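Local coordinates for macrophomate synthase intermolecular Diels-Alderase (Macrophoma commelinae, PDB 1IZC), which belongs to the HpcH/HpaI aldolase/citrate lyase family of TIM-barrel enzymes and holds a magnesium ion and pyruvic acid in its pocket, at residues V55-A60 and Q89-G94. The protein carries 1 engineered substitution. Sequence-based numbering, arbitrary orientation.
Sequences VTKVLA and QHHSEG
Two neighbouring outer helices of a TIM barrel, 53-61 and 78-91, meet here through Lys57 and Ala60 on one and His91 and Ser92 where the other runs out. The lysine lays its aliphatic chain across one face of the His91 imidazole: CG of Lys57 sits 3.7 Å from the centroid of that ring, only 13° off its normal, a CH-pi contact. Farther along, CD of Lys57 lies 3.5 Å from NE2 of His91, and the methylenes from CB to CE all touch the ring. Beyond CG the chain runs straight, every torsion near 180°, which carries the ammonium past the imidazole to a second subunit, where it forms a salt bridge with Asp83 and a hydrogen bond with His86. Lysine thus serves twice, apolar along its methylenes and charged at its end; the His91 ring also stacks with His90 of that subunit.

The helices belong to successive beta-alpha units of the barrel, following strands 43-48 and 66-70, and their close approach suits a small residue. Ala60 supplies it: its CB is 3.8 Å from CB of His91, and the CA atoms of Ala60 and Ser92 come within 4.9 Å. Ser92 CB also rests 3.6 Å from Ala60 O in van der Waals contact. Serine suits this place because its OG is hydrogen-bonded both to Ala88 O, one turn back, and to Ser96 N.

Helix 78-91 closes with a Schellman motif. Gly94 N reaches back to Gln89 O (2.7 Å) and Glu93 N to His90 O, while Glu93 takes a positive phi of 50°. Gly94, whose phi is also positive, has no CB to collide with the carbonyl oxygen of Glu93.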
ATOM      1  N   VAL A  55      -2.777   8.602  11.327  1.00  6.85           N
ATOM      2  CA  VAL A  55      -2.229   9.450  12.384  1.00  6.85           C
ATOM      3  C   VAL A  55      -2.476  10.926  12.049  1.00  5.83           C
ATOM      4  O   VAL A  55      -2.837  11.712  12.922  1.00  7.01           O
ATOM      5  CB  VAL A  55      -0.716   9.198  12.566  1.00  4.68           C
ATOM      6  CG1 VAL A  55      -0.110  10.238  13.529  1.00  7.44           C
ATOM      7  CG2 VAL A  55      -0.507   7.799  13.147  1.00  7.51           C
ATOM      8  N   THR A  56      -2.289  11.314  10.789  1.00  6.87           N
ATOM      9  CA  THR A  56      -2.524  12.707  10.427  1.00  8.18           C
ATOM     10  C   THR A  56      -3.957  13.084  10.790  1.00  7.10           C
ATOM     11  O   THR A  56      -4.225  14.182  11.273  1.00  6.42           O
ATOM     12  CB  THR A  56      -2.374  12.953   8.915  1.00  9.02           C
ATOM     13  OG1 THR A  56      -1.265  12.198   8.413  1.00  7.96           O
ATOM     14  CG2 THR A  56      -2.138  14.440   8.654  1.00  8.20           C
ATOM     15  N   LYS A  57      -4.885  12.175  10.520  1.00  5.17           N
ATOM     16  CA  LYS A  57      -6.286  12.443  10.834  1.00  6.35           C
ATOM     17  C   LYS A  57      -6.522  12.621  12.338  1.00  8.60           C
ATOM     18  O   LYS A  57      -7.308  13.474  12.755  1.00 10.38           O
ATOM     19  CB  LYS A  57      -7.155  11.308  10.294  1.00  8.61           C
ATOM     20  CG  LYS A  57      -7.215  11.278   8.767  1.00  6.30           C
ATOM     21  CD  LYS A  57      -7.978  10.040   8.279  1.00  7.46           C
ATOM     22  CE  LYS A  57      -8.133  10.051   6.763  1.00  7.52           C
ATOM     23  NZ  LYS A  57      -8.846   8.811   6.299  1.00  8.03           N
ATOM     24  N   VAL A  58      -5.862  11.801  13.150  1.00  7.10           N
ATOM     25  CA  VAL A  58      -6.005  11.913  14.606  1.00  7.64           C
ATOM     26  C   VAL A  58      -5.428  13.261  15.049  1.00 10.22           C
ATOM     27  O   VAL A  58      -6.019  13.967  15.858  1.00  9.23           O
ATOM     28  CB  VAL A  58      -5.256  10.777  15.323  1.00  9.66           C
ATOM     29  CG1 VAL A  58      -5.276  10.998  16.841  1.00 11.11           C
ATOM     30  CG2 VAL A  58      -5.909   9.432  14.974  1.00  9.39           C
ATOM     31  N   LEU A  59      -4.269  13.622  14.505  1.00  7.60           N
ATOM     32  CA  LEU A  59      -3.652  14.904  14.852  1.00  6.31           C
ATOM     33  C   LEU A  59      -4.534  16.074  14.390  1.00  7.85           C
ATOM     34  O   LEU A  59      -4.729  17.048  15.124  1.00  9.64           O
ATOM     35  CB  LEU A  59      -2.274  15.023  14.191  1.00  6.37           C
ATOM     36  CG  LEU A  59      -1.237  13.979  14.610  1.00  7.60           C
ATOM     37  CD1 LEU A  59       0.063  14.236  13.842  1.00  8.13           C
ATOM     38  CD2 LEU A  59      -0.997  14.065  16.122  1.00 10.27           C
ATOM     39  N   ALA A  60      -5.060  15.986  13.173  1.00  8.41           N
ATOM     40  CA  ALA A  60      -5.891  17.066  12.647  1.00  8.30           C
ATOM     41  C   ALA A  60      -7.151  17.283  13.490  1.00 10.69           C
ATOM     42  O   ALA A  60      -7.608  18.416  13.648  1.00  9.78           O
ATOM     43  CB  ALA A  60      -6.283  16.781  11.191  1.00 10.09           C
ATOM     44  N   GLN A  89      -5.504  19.211   6.338  1.00  7.99           N
ATOM     45  CA  GLN A  89      -6.378  20.332   6.084  1.00  6.64           C
ATOM     46  C   GLN A  89      -7.859  19.980   6.076  1.00  9.47           C
ATOM     47  O   GLN A  89      -8.668  20.747   6.572  1.00 10.53           O
ATOM     48  CB  GLN A  89      -5.981  21.029   4.772  1.00  8.24           C
ATOM     49  CG  GLN A  89      -4.646  21.761   4.890  1.00 12.48           C
ATOM     50  CD  GLN A  89      -4.542  22.986   3.983  1.00 13.41           C
ATOM     51  OE1 GLN A  89      -4.402  24.122   4.458  1.00 15.49           O
ATOM     52  NE2 GLN A  89      -4.598  22.762   2.680  1.00 12.81           N
ATOM     53  N   HIS A  90      -8.220  18.814   5.548  1.00 10.02           N
ATOM     54  CA  HIS A  90      -9.640  18.453   5.492  1.00  7.56           C
ATOM     55  C   HIS A  90     -10.210  18.002   6.833  1.00  8.07           C
ATOM     56  O   HIS A  90     -11.314  18.401   7.189  1.00  8.95           O
ATOM     57  CB  HIS A  90      -9.870  17.359   4.430  1.00 10.75           C
ATOM     58  CG  HIS A  90      -9.672  17.828   3.016  1.00  9.52           C
ATOM     59  ND1 HIS A  90     -10.721  18.195   2.196  1.00 13.38           N
ATOM     60  CD2 HIS A  90      -8.543  18.027   2.290  1.00  4.37           C
ATOM     61  CE1 HIS A  90     -10.245  18.602   1.030  1.00  5.46           C
ATOM     62  NE2 HIS A  90      -8.929  18.509   1.064  1.00 12.94           N
ATOM     63  N   HIS A  91      -9.467  17.189   7.585  1.00  8.03           N
ATOM     64  CA  HIS A  91      -9.958  16.716   8.877  1.00  7.86           C
ATOM     65  C   HIS A  91      -9.927  17.762  10.004  1.00 11.80           C
ATOM     66  O   HIS A  91     -10.457  17.530  11.099  1.00 13.02           O
ATOM     67  CB  HIS A  91      -9.223  15.430   9.269  1.00  7.30           C
ATOM     68  CG  HIS A  91      -9.723  14.216   8.543  1.00 10.34           C
ATOM     69  ND1 HIS A  91      -9.672  14.085   7.168  1.00 13.43           N
ATOM     70  CD2 HIS A  91     -10.327  13.094   9.003  1.00  5.09           C
ATOM     71  CE1 HIS A  91     -10.225  12.934   6.815  1.00  5.32           C
ATOM     72  NE2 HIS A  91     -10.632  12.316   7.911  1.00 11.76           N
ATOM     73  N   SER A  92      -9.310  18.912   9.739  1.00  8.75           N
ATOM     74  CA  SER A  92      -9.308  20.021  10.701  1.00  9.45           C
ATOM     75  C   SER A  92     -10.241  21.091  10.108  1.00 10.35           C
ATOM     76  O   SER A  92     -10.398  22.181  10.673  1.00 10.15           O
ATOM     77  CB  SER A  92      -7.914  20.636  10.849  1.00  7.40           C
ATOM     78  OG  SER A  92      -7.513  21.238   9.629  1.00  7.54           O
ATOM     79  N   GLU A  93     -10.849  20.755   8.973  1.00  7.92           N
ATOM     80  CA  GLU A  93     -11.740  21.641   8.207  1.00  8.87           C
ATOM     81  C   GLU A  93     -11.110  23.004   7.971  1.00 11.69           C
ATOM     82  O   GLU A  93     -11.757  24.042   8.095  1.00 11.65           O
ATOM     83  CB  GLU A  93     -13.121  21.783   8.872  1.00 12.20           C
ATOM     84  CG  GLU A  93     -13.865  20.444   8.904  1.00 11.11           C
ATOM     85  CD  GLU A  93     -15.367  20.580   9.093  1.00 15.03           C
ATOM     86  OE1 GLU A  93     -16.003  21.253   8.258  1.00 14.78           O
ATOM     87  OE2 GLU A  93     -15.902  20.006  10.065  1.00 14.60           O
ATOM     88  N   GLY A  94      -9.824  22.972   7.632  1.00  9.50           N
ATOM     89  CA  GLY A  94      -9.093  24.186   7.321  1.00  9.24           C
ATOM     90  C   GLY A  94      -8.413  24.910   8.465  1.00  9.79           C
ATOM     91  O   GLY A  94      -7.690  25.884   8.230  1.00 10.05           O
TER